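Local atomic coordinates of transcriptional regulator I2 (Pseudomonas fluorescens A506, PDB entry 4MO7), a protein that probably binds DNA as a dimeric TetR-family transcriptional regulator and acts as a superantigen associated with Crohn's disease. Residues R43-F47 with E48-V52; S100-R103 with E104-A108; D54-A58 with V59-S63; R176-T179 with G180-W184. All blocks are in the same frame, centred on the assembly; numbering follows the deposited sequence.

Contact 1. Residues R43-F47 with E48-V52; sequences RNKGF and ERTTV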
loop_
_atom_site.group_PDB
_atom_site.type_symbol
_atom_site.label_atom_id
_atom_site.label_comp_id
_atom_site.label_asym_id
_atom_site.label_seq_id
_atom_site.Cartn_x
_atom_site.Cartn_y
_atom_site.Cartn_z
ATOM N N ARG A 43 16.905 -11.183 10.681
ATOM C CA ARG A 43 16.600 -9.764 10.517
ATOM C C ARG A 43 17.896 -9.027 10.224
ATOM O O ARG A 43 17.943 -8.185 9.314
ATOM C CB ARG A 43 15.994 -9.202 11.807
ATOM C CG ARG A 43 15.877 -7.660 11.805
ATOM C CD ARG A 43 15.073 -7.174 10.597
ATOM N NE ARG A 43 14.972 -5.705 10.547
ATOM C CZ ARG A 43 14.901 -4.987 9.424
ATOM N NH1 ARG A 43 14.922 -5.587 8.236
ATOM N NH2 ARG A 43 14.806 -3.666 9.490
ATOM N N ASN A 44 18.955 -9.328 10.976
ATOM C CA ASN A 44 20.208 -8.582 10.775
ATOM C C ASN A 44 20.889 -8.893 9.467
ATOM O O ASN A 44 21.463 -7.989 8.846
ATOM C CB ASN A 44 21.231 -8.837 11.919
ATOM C CG ASN A 44 20.654 -8.587 13.316
ATOM O OD1 ASN A 44 19.758 -7.770 13.506
ATOM N ND2 ASN A 44 21.154 -9.342 14.307
ATOM N N LYS A 45 20.921 -10.163 9.089
ATOM C CA LYS A 45 21.787 -10.550 7.987
ATOM C C LYS A 45 21.014 -10.969 6.755
ATOM O O LYS A 45 21.593 -11.096 5.683
ATOM C CB LYS A 45 22.673 -11.696 8.392
ATOM C CG LYS A 45 23.394 -11.446 9.731
ATOM C CD LYS A 45 24.011 -12.723 10.167
ATOM C CE LYS A 45 25.249 -12.999 9.308
ATOM N NZ LYS A 45 25.631 -14.413 9.424
ATOM N N GLY A 46 19.718 -11.204 6.916
ATOM C CA GLY A 46 18.948 -11.848 5.873
ATOM C C GLY A 46 18.918 -13.347 6.076
ATOM O O GLY A 46 19.864 -13.961 6.582
ATOM N N PHE A 47 17.838 -13.977 5.620
ATOM C CA PHE A 47 17.701 -15.388 5.798
ATOM C C PHE A 47 18.751 -16.077 4.971
ATOM O O PHE A 47 19.352 -17.056 5.416
ATOM C CB PHE A 47 16.318 -15.817 5.300
ATOM C CG PHE A 47 16.081 -17.301 5.321
ATOM C CD1 PHE A 47 15.916 -17.980 6.534
ATOM C CD2 PHE A 47 16.019 -18.012 4.141
ATOM C CE1 PHE A 47 15.671 -19.326 6.555
ATOM C CE2 PHE A 47 15.773 -19.409 4.159
ATOM C CZ PHE A 47 15.593 -20.055 5.349
ATOM N N GLU A 48 18.925 -15.605 3.736
ATOM C CA GLU A 48 19.812 -16.330 2.830
ATOM C C GLU A 48 21.267 -16.272 3.328
ATOM O O GLU A 48 22.006 -17.264 3.198
ATOM C CB GLU A 48 19.717 -15.780 1.406
ATOM C CG GLU A 48 20.408 -16.645 0.377
ATOM C CD GLU A 48 20.257 -16.109 -1.053
ATOM O OE1 GLU A 48 19.136 -15.689 -1.426
ATOM O OE2 GLU A 48 21.258 -16.114 -1.800
ATOM N N ARG A 49 21.669 -15.146 3.909
ATOM C CA ARG A 49 23.061 -15.029 4.372
ATOM C C ARG A 49 23.275 -15.642 5.744
ATOM O O ARG A 49 24.411 -15.789 6.176
ATOM C CB ARG A 49 23.527 -13.588 4.370
ATOM C CG ARG A 49 22.768 -12.735 3.407
ATOM C CD ARG A 49 23.656 -11.931 2.471
ATOM N NE ARG A 49 23.380 -10.492 2.563
ATOM C CZ ARG A 49 22.211 -9.913 2.277
ATOM N NH1 ARG A 49 21.171 -10.638 1.874
ATOM N NH2 ARG A 49 22.079 -8.595 2.397
ATOM N N THR A 50 22.194 -16.017 6.427
ATOM C CA THR A 50 22.334 -16.679 7.718
ATOM C C THR A 50 22.588 -18.165 7.537
ATOM O O THR A 50 21.703 -18.942 7.166
ATOM C CB THR A 50 21.101 -16.451 8.639
ATOM O OG1 THR A 50 20.936 -15.052 8.842
ATOM C CG2 THR A 50 21.335 -17.134 9.965
ATOM N N THR A 51 23.809 -18.607 7.804
ATOM C CA THR A 51 24.079 -20.023 7.663
ATOM C C THR A 51 23.664 -20.829 8.873
ATOM O O THR A 51 23.394 -20.302 9.973
ATOM C CB THR A 51 25.568 -20.306 7.361
ATOM O OG1 THR A 51 26.313 -20.164 8.584
ATOM C CG2 THR A 51 26.116 -19.336 6.313
ATOM N N VAL A 52 23.593 -22.130 8.671
ATOM C CA VAL A 52 23.321 -23.060 9.736
ATOM C C VAL A 52 24.463 -22.956 10.756
ATOM O O VAL A 52 24.261 -23.144 11.963
ATOM C CB VAL A 52 23.183 -24.484 9.171
ATOM C CG1 VAL A 52 23.288 -25.527 10.264
ATOM C CG2 VAL A 52 21.837 -24.612 8.453
HETATM O O HOH W 1 27.106 -15.769 6.618
#

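Contact 2. Residues S100-R103 with E104-A108; sequences STVR and ERVLA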
loop_
_atom_site.group_PDB
_atom_site.type_symbol
_atom_site.label_atom_id
_atom_site.label_comp_id
_atom_site.label_asym_id
_atom_site.label_seq_id
_atom_site.Cartn_x
_atom_site.Cartn_y
_atom_site.Cartn_z
ATOM N N SER A 100 -14.966 -2.853 26.177
ATOM C CA SER A 100 -16.366 -3.227 26.412
ATOM C C SER A 100 -17.341 -2.534 25.455
ATOM O O SER A 100 -18.530 -2.837 25.457
ATOM C CB SER A 100 -16.763 -2.881 27.863
ATOM O OG SER A 100 -16.630 -1.480 28.141
ATOM N N THR A 101 -16.854 -1.589 24.655
ATOM C CA THR A 101 -17.739 -0.875 23.740
ATOM C C THR A 101 -17.292 -1.073 22.318
ATOM O O THR A 101 -16.117 -1.384 22.088
ATOM C CB THR A 101 -17.734 0.634 23.999
ATOM O OG1 THR A 101 -16.389 1.128 23.918
ATOM C CG2 THR A 101 -18.301 0.936 25.392
ATOM N N VAL A 102 -18.209 -0.910 21.372
ATOM C CA VAL A 102 -17.824 -1.011 19.945
ATOM C C VAL A 102 -16.650 -0.092 19.580
ATOM O O VAL A 102 -15.689 -0.506 18.903
ATOM C CB VAL A 102 -19.022 -0.680 18.999
ATOM C CG1 VAL A 102 -18.544 -0.388 17.540
ATOM C CG2 VAL A 102 -20.083 -1.798 19.049
ATOM N N ARG A 103 -16.716 1.180 19.981
ATOM C CA ARG A 103 -15.670 2.081 19.625
ATOM C C ARG A 103 -14.315 1.660 20.189
ATOM O O ARG A 103 -13.309 1.781 19.497
ATOM C CB ARG A 103 -16.008 3.553 19.943
ATOM C CG ARG A 103 -15.981 3.921 21.412
ATOM C CD ARG A 103 -14.623 4.559 21.731
ATOM N NE ARG A 103 -14.486 5.906 21.202
ATOM C CZ ARG A 103 -13.349 6.586 21.211
ATOM N NH1 ARG A 103 -13.299 7.798 20.687
ATOM N NH2 ARG A 103 -12.254 6.055 21.749
ATOM N N GLU A 104 -14.282 1.149 21.421
ATOM C CA GLU A 104 -13.013 0.743 21.977
ATOM C C GLU A 104 -12.494 -0.560 21.339
ATOM O O GLU A 104 -11.271 -0.751 21.275
ATOM C CB GLU A 104 -13.077 0.673 23.491
ATOM C CG GLU A 104 -13.056 2.130 24.090
ATOM C CD GLU A 104 -11.660 2.795 23.977
ATOM O OE1 GLU A 104 -10.691 2.237 24.519
ATOM O OE2 GLU A 104 -11.505 3.876 23.356
ATOM N N ARG A 105 -13.404 -1.429 20.918
ATOM C CA ARG A 105 -12.964 -2.697 20.302
ATOM C C ARG A 105 -12.395 -2.417 18.917
ATOM O O ARG A 105 -11.346 -2.933 18.564
ATOM C CB ARG A 105 -14.121 -3.691 20.237
ATOM C CG ARG A 105 -14.531 -4.138 21.663
ATOM C CD ARG A 105 -15.840 -4.920 21.744
ATOM N NE ARG A 105 -15.808 -6.172 21.017
ATOM C CZ ARG A 105 -15.248 -7.296 21.472
ATOM N NH1 ARG A 105 -14.648 -7.337 22.670
ATOM N NH2 ARG A 105 -15.295 -8.382 20.726
ATOM N N VAL A 106 -13.082 -1.624 18.107
ATOM C CA VAL A 106 -12.496 -1.210 16.803
ATOM C C VAL A 106 -11.150 -0.481 17.009
ATOM O O VAL A 106 -10.185 -0.756 16.331
ATOM C CB VAL A 106 -13.487 -0.359 15.935
ATOM C CG1 VAL A 106 -12.886 -0.003 14.593
ATOM C CG2 VAL A 106 -14.799 -1.154 15.704
ATOM N N LEU A 107 -11.085 0.455 17.969
ATOM C CA LEU A 107 -9.855 1.162 18.203
ATOM C C LEU A 107 -8.758 0.235 18.648
ATOM O O LEU A 107 -7.609 0.420 18.251
ATOM C CB LEU A 107 -10.096 2.276 19.247
ATOM C CG LEU A 107 -8.846 3.111 19.492
ATOM C CD1 LEU A 107 -8.348 3.806 18.198
ATOM C CD2 LEU A 107 -9.155 4.149 20.612
ATOM N N ALA A 108 -9.101 -0.775 19.460
ATOM C CA ALA A 108 -8.071 -1.706 19.909
ATOM C C ALA A 108 -7.430 -2.411 18.718
ATOM O O ALA A 108 -6.207 -2.624 18.706
ATOM C CB ALA A 108 -8.682 -2.752 20.847
#

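Contact 3. Residues D54-A58 with V59-S63; sequences DLASA and VGIQS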
loop_
_atom_site.group_PDB
_atom_site.type_symbol
_atom_site.label_atom_id
_atom_site.label_comp_id
_atom_site.label_asym_id
_atom_site.label_seq_id
_atom_site.Cartn_x
_atom_site.Cartn_y
_atom_site.Cartn_z
ATOM N N ASP A 54 26.220 -20.072 11.470
ATOM C CA ASP A 54 25.818 -18.854 12.182
ATOM C C ASP A 54 24.792 -19.099 13.302
ATOM O O ASP A 54 24.981 -18.623 14.421
ATOM C CB ASP A 54 25.287 -17.816 11.182
ATOM C CG ASP A 54 26.360 -17.295 10.261
ATOM O OD1 ASP A 54 27.548 -17.406 10.631
ATOM O OD2 ASP A 54 26.019 -16.749 9.184
ATOM N N LEU A 55 23.713 -19.832 13.028
ATOM C CA LEU A 55 22.696 -20.040 14.054
ATOM C C LEU A 55 23.231 -20.894 15.195
ATOM O O LEU A 55 22.893 -20.673 16.351
ATOM C CB LEU A 55 21.419 -20.658 13.466
ATOM C CG LEU A 55 20.174 -20.698 14.349
ATOM C CD1 LEU A 55 19.977 -19.377 15.069
ATOM C CD2 LEU A 55 18.971 -21.015 13.494
ATOM N N ALA A 56 24.087 -21.857 14.872
ATOM C CA ALA A 56 24.555 -22.788 15.872
ATOM C C ALA A 56 25.528 -22.049 16.776
ATOM O O ALA A 56 25.488 -22.213 17.998
ATOM C CB ALA A 56 25.215 -23.993 15.205
ATOM N N SER A 57 26.386 -21.219 16.197
ATOM C CA SER A 57 27.347 -20.467 17.004
ATOM C C SER A 57 26.630 -19.464 17.938
ATOM O O SER A 57 26.943 -19.368 19.124
ATOM C CB SER A 57 28.329 -19.747 16.114
ATOM O OG SER A 57 28.880 -18.625 16.784
ATOM N N ALA A 58 25.673 -18.714 17.398
ATOM C CA ALA A 58 24.810 -17.842 18.209
ATOM C C ALA A 58 24.042 -18.496 19.390
ATOM O O ALA A 58 23.805 -17.820 20.416
ATOM C CB ALA A 58 23.846 -17.110 17.307
ATOM N N VAL A 59 23.642 -19.770 19.263
ATOM C CA VAL A 59 22.909 -20.438 20.321
ATOM C C VAL A 59 23.856 -21.301 21.177
ATOM O O VAL A 59 23.433 -21.879 22.175
ATOM C CB VAL A 59 21.727 -21.288 19.760
ATOM C CG1 VAL A 59 20.863 -21.802 20.853
ATOM C CG2 VAL A 59 20.899 -20.410 18.822
ATOM N N GLY A 60 25.114 -21.363 20.781
ATOM C CA GLY A 60 26.096 -22.154 21.497
ATOM C C GLY A 60 25.802 -23.633 21.303
ATOM O O GLY A 60 25.670 -24.374 22.286
ATOM N N ILE A 61 25.666 -24.055 20.040
ATOM C CA ILE A 61 25.538 -25.475 19.698
ATOM C C ILE A 61 26.284 -25.798 18.418
ATOM O O ILE A 61 26.937 -24.917 17.825
ATOM C CB ILE A 61 24.076 -25.954 19.613
ATOM C CG1 ILE A 61 23.240 -25.066 18.678
ATOM C CG2 ILE A 61 23.428 -25.942 20.992
ATOM C CD1 ILE A 61 21.745 -25.225 18.852
ATOM N N GLN A 62 26.229 -27.065 18.018
ATOM C CA GLN A 62 26.856 -27.490 16.775
ATOM C C GLN A 62 25.786 -27.550 15.696
ATOM O O GLN A 62 24.634 -27.982 15.968
ATOM C CB GLN A 62 27.561 -28.850 16.932
ATOM C CG GLN A 62 28.989 -28.900 16.357
ATOM C CD GLN A 62 29.867 -27.750 16.857
ATOM O OE1 GLN A 62 29.820 -27.377 18.035
ATOM N NE2 GLN A 62 30.658 -27.171 15.956
ATOM N N SER A 63 26.204 -27.111 14.498
ATOM C CA SER A 63 25.399 -26.998 13.285
ATOM C C SER A 63 24.397 -28.107 13.175
ATOM O O SER A 63 23.234 -27.881 12.816
ATOM C CB SER A 63 26.301 -27.044 12.028
ATOM O OG SER A 63 26.687 -25.759 11.552
#

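Contact 4. Residues R176-T179 with G180-W184; sequences RFLT and GALSW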
loop_
_atom_site.group_PDB
_atom_site.type_symbol
_atom_site.label_atom_id
_atom_site.label_comp_id
_atom_site.label_asym_id
_atom_site.label_seq_id
_atom_site.Cartn_x
_atom_site.Cartn_y
_atom_site.Cartn_z
ATOM N N ARG A 176 -10.816 -4.441 3.820
ATOM C CA ARG A 176 -9.826 -4.300 2.744
ATOM C C ARG A 176 -9.328 -2.830 2.649
ATOM O O ARG A 176 -8.149 -2.605 2.448
ATOM C CB ARG A 176 -10.443 -4.635 1.418
ATOM C CG ARG A 176 -11.056 -6.048 1.315
ATOM C CD ARG A 176 -9.974 -7.014 1.156
ATOM N NE ARG A 176 -10.519 -8.289 0.651
ATOM C CZ ARG A 176 -9.741 -9.289 0.252
ATOM N NH1 ARG A 176 -10.260 -10.428 -0.196
ATOM N NH2 ARG A 176 -8.431 -9.136 0.309
ATOM N N PHE A 177 -10.222 -1.859 2.788
ATOM C CA PHE A 177 -9.802 -0.432 2.664
ATOM C C PHE A 177 -8.967 -0.088 3.882
ATOM O O PHE A 177 -7.949 0.591 3.788
ATOM C CB PHE A 177 -11.055 0.483 2.692
ATOM C CG PHE A 177 -11.848 0.558 1.365
ATOM C CD1 PHE A 177 -11.254 0.410 0.133
ATOM C CD2 PHE A 177 -13.220 0.789 1.412
ATOM C CE1 PHE A 177 -12.031 0.492 -1.096
ATOM C CE2 PHE A 177 -14.001 0.898 0.253
ATOM C CZ PHE A 177 -13.428 0.724 -0.996
ATOM N N LEU A 178 -9.399 -0.511 5.063
ATOM C CA LEU A 178 -8.640 -0.211 6.285
ATOM C C LEU A 178 -7.254 -0.862 6.300
ATOM O O LEU A 178 -6.238 -0.252 6.727
ATOM C CB LEU A 178 -9.480 -0.621 7.536
ATOM C CG LEU A 178 -9.059 -0.113 8.902
ATOM C CD1 LEU A 178 -9.013 1.436 8.974
ATOM C CD2 LEU A 178 -10.018 -0.700 9.958
ATOM N N THR A 179 -7.168 -2.062 5.718
ATOM C CA THR A 179 -5.863 -2.741 5.580
ATOM C C THR A 179 -4.907 -1.833 4.807
ATOM O O THR A 179 -3.767 -1.613 5.231
ATOM C CB THR A 179 -5.995 -4.105 4.884
ATOM O OG1 THR A 179 -6.835 -4.948 5.695
ATOM C CG2 THR A 179 -4.650 -4.750 4.869
ATOM N N GLY A 180 -5.380 -1.306 3.681
ATOM C CA GLY A 180 -4.544 -0.455 2.834
ATOM C C GLY A 180 -4.242 0.880 3.493
ATOM O O GLY A 180 -3.116 1.430 3.366
ATOM N N ALA A 181 -5.240 1.442 4.169
ATOM C CA ALA A 181 -5.037 2.770 4.790
ATOM C C ALA A 181 -4.020 2.686 5.894
ATOM O O ALA A 181 -3.198 3.590 6.046
ATOM C CB ALA A 181 -6.401 3.316 5.342
ATOM N N LEU A 182 -4.083 1.623 6.700
ATOM C CA LEU A 182 -3.118 1.481 7.823
ATOM C C LEU A 182 -1.725 1.117 7.327
ATOM O O LEU A 182 -0.716 1.678 7.819
ATOM C CB LEU A 182 -3.611 0.415 8.856
ATOM C CG LEU A 182 -4.946 0.786 9.525
ATOM C CD1 LEU A 182 -5.316 -0.148 10.701
ATOM C CD2 LEU A 182 -4.926 2.227 10.141
ATOM N N SER A 183 -1.654 0.215 6.345
ATOM C CA SER A 183 -0.347 -0.232 5.839
ATOM C C SER A 183 0.443 0.941 5.243
ATOM O O SER A 183 1.662 1.066 5.413
ATOM C CB SER A 183 -0.540 -1.310 4.778
ATOM O OG SER A 183 0.725 -1.732 4.336
ATOM N N TRP A 184 -0.280 1.810 4.567
ATOM C CA TRP A 184 0.333 2.934 3.843
ATOM C C TRP A 184 0.966 3.950 4.776
ATOM O O TRP A 184 1.763 4.797 4.301
ATOM C CB TRP A 184 -0.754 3.635 3.013
ATOM C CG TRP A 184 -0.314 4.717 2.098
ATOM C CD1 TRP A 184 -0.518 6.114 2.265
ATOM C CD2 TRP A 184 0.426 4.580 0.878
ATOM N NE1 TRP A 184 0.046 6.792 1.199
ATOM C CE2 TRP A 184 0.609 5.882 0.339
ATOM C CE3 TRP A 184 0.895 3.483 0.148
ATOM C CZ2 TRP A 184 1.265 6.096 -0.878
ATOM C CZ3 TRP A 184 1.575 3.705 -1.045
ATOM C CH2 TRP A 184 1.747 5.003 -1.546
#

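Contact 1. Residues R43-F47 with E48-V52
Thr50 holds Gly46 by hydrogen bonds from both its side chain and its backbone. Thr50 OG1 donates to Gly46 O at 2.7 Å, with the donor tilted 33° from the carbonyl plane. OG1 lies anti to the carbonyl carbon of its own residue (chi1 -59°), which turns the hydroxyl back to the turn. Thr50 N adds a weak bond to Gly46 O and a second bond to Phe47 O at 3.2 Å. In that second bond the N lies above the carbonyl plane of Phe47, off its lone pairs. Phe47 O is also bound by Lys73 NZ.

The chain here leaves helix 30-45 and turns into helix 52-59, within the DNA-binding helix-turn-helix domain of the TetR family. Gly46 is the first non-helical residue and has positive phi, 92°. Thr51 caps the next helix through a bond from Asp54 N to its OG1.

The Arg49 guanidinium lies with one face over Lys45 O, which stands 3.6 Å above its plane and over its centre. A water donates to Arg49 O at 2.7 Å and accepts a weak bond from Lys45 NZ. The stronger partner of that ammonium is Asp54, in a salt bridge. The Lys45 and Thr50 side chains cross at about a right angle.

Contact 2. Residues S100-R103 with E104-A108
This is a local contact at the start of helix 102-110, where Thr101 caps the first turn and Arg103 pairs with Glu104. The helix belongs to the C-terminal domain. Thr101 is the N-cap. Its OG1 accepts from Glu104 N at 3.3 Å, with an N-H...O angle of 154°. The hydroxyl reaches that amide because OG1 sits between its own backbone N and carbonyl carbon (chi1 56°). It also lies beside Glu104 CB, and the two side chains point the same way.

Regular helix bonds follow at once. Arg105 N binds Thr101 O at 3.0 Å, Val106 N binds Val102 O, and Leu107 N binds Arg103 O.

The first turns of helix 102-110 pack against helices 137-163 and 197-208 in this all-helical TetR-type domain. Val102 CG1 meets Val106 CG2 at 4.2 Å, and both residues also touch Ala161.

Arg103 and Glu104 run side by side. Arg103 NH2 donates to Glu104 OE2 at 2.8 Å in a salt bridge. The carboxylate lies at the edge of the guanidinium, with the planes only 8° apart. Bends at chi2 and chi3 fold the arginine back over the turn, and its NH2 comes 3.8 Å from Leu107 CD2. Arg103 NH1 has a second acidic partner, Asp212. Arg105 CG passes Thr101 O at 3.2 Å, while its guanidinium goes on to a salt bridge with Glu160.

Contact 3. Residues D54-A58 with V59-S63
Ala56 O takes two backbone N-H groups from the residues that end its helix. Ile61 N donates to it at 2.8 Å, and the bond is nearly straight at 175°. Val59 N gives it a weaker bond at 3.3 Å. The same Val59 N also binds Leu55 O at 3.1 Å, so this amide is shared between two carbonyls. Gly60 N donates to Ser57 O at 3.2 Å, from above the carbonyl plane.

The bond from Ile61 N to Ala56 O, with Gly60 turned to positive phi (70°), makes the end of helix 52-59 a Schellman motif. Gly60 is the first residue to leave helical angles. The chain reverses there and runs back past Ala56. In this TetR-type DNA-binding domain, helix 52-59 is the first helix of the helix-turn-helix. Gly60 opens the turn that leads to the recognition helix, as in other TetR-family proteins.

Apolar contacts follow the same path. Ala56 CB meets Ile61 CG1 at 4.1 Å, as is common for the residues that flank a Schellman turn. Ile61 CG1 lies between its own backbone N and carbonyl carbon (chi1 53°), which sets it near the backbone of Ala56. The methyl of Ala56 also packs against the returning main chain, 3.3 Å from Ser63 N. On another side of the helix Leu55 and Val59 lie side by side and point the same way. Leu55 CD1 touches Val59 CG2 at 4.0 Å, and both side chains rest on Leu34 of helix 30-45. Val59 CG2 also packs closely on Leu55 O.

Contact 4. Residues R176-T179 with G180-W184
Arg176 begins the series: its carbonyl O receives Gly180 N at 3.3 Å, the longest of the four helix bonds here that join the two segments.

Phe177 O accepts Ala181 N at 2.9 Å, with the donor in the carbonyl plane. Ala181 CB also lies close to this oxygen. The side chains of Arg176 and Phe177 turn away from this turn to Trp188 and Met207 of the second subunit.

Leu178 makes the apolar side-chain contact. Its CG lies 4.2 Å from Leu182 CD1, and the two side chains cross obliquely. Leu178 CG is anti to its own backbone N (chi1 -166°), whereas Leu182 CG is anti to the carbonyl carbon (chi1 -62°). Leu182 CG therefore stands close over Leu178 O, at 3.3 Å. That oxygen is also bound by Leu182 N at 2.9 Å.

Thr179 O takes Ser183 N at 3.0 Å. Thr179 OG1 turns back along the helix to bond Arg175 O. The Thr179 side chain meets Trp184 of the second subunit, and Trp184 of this chain in turn packs on Gly180 of that subunit.

The result is about two regular alpha-helical turns of helix 171-183. One side packs within the chain and another faces the partner subunit, consistent with the dimer interface that TetR-family C-terminal domains form.

Contacts 1 and 3 lie together in the DNA-binding domain, with centres about 13 Å apart. Helix 52-59 takes part in both, at its start in contact 1 and at its end in contact 3. Lys45 and Asp54 join them by a salt bridge. Contact 1 is a surface turn, and contact 3 is partly buried. Contacts 2 and 4 belong to the C-terminal domain, with centres about 18 Å apart and no touch between them. Contact 2 is a partly buried helix start with a threonine cap and ion pairs. Contact 4 is buried packing in the later turns of helix 171-183, and it alone touches the second subunit.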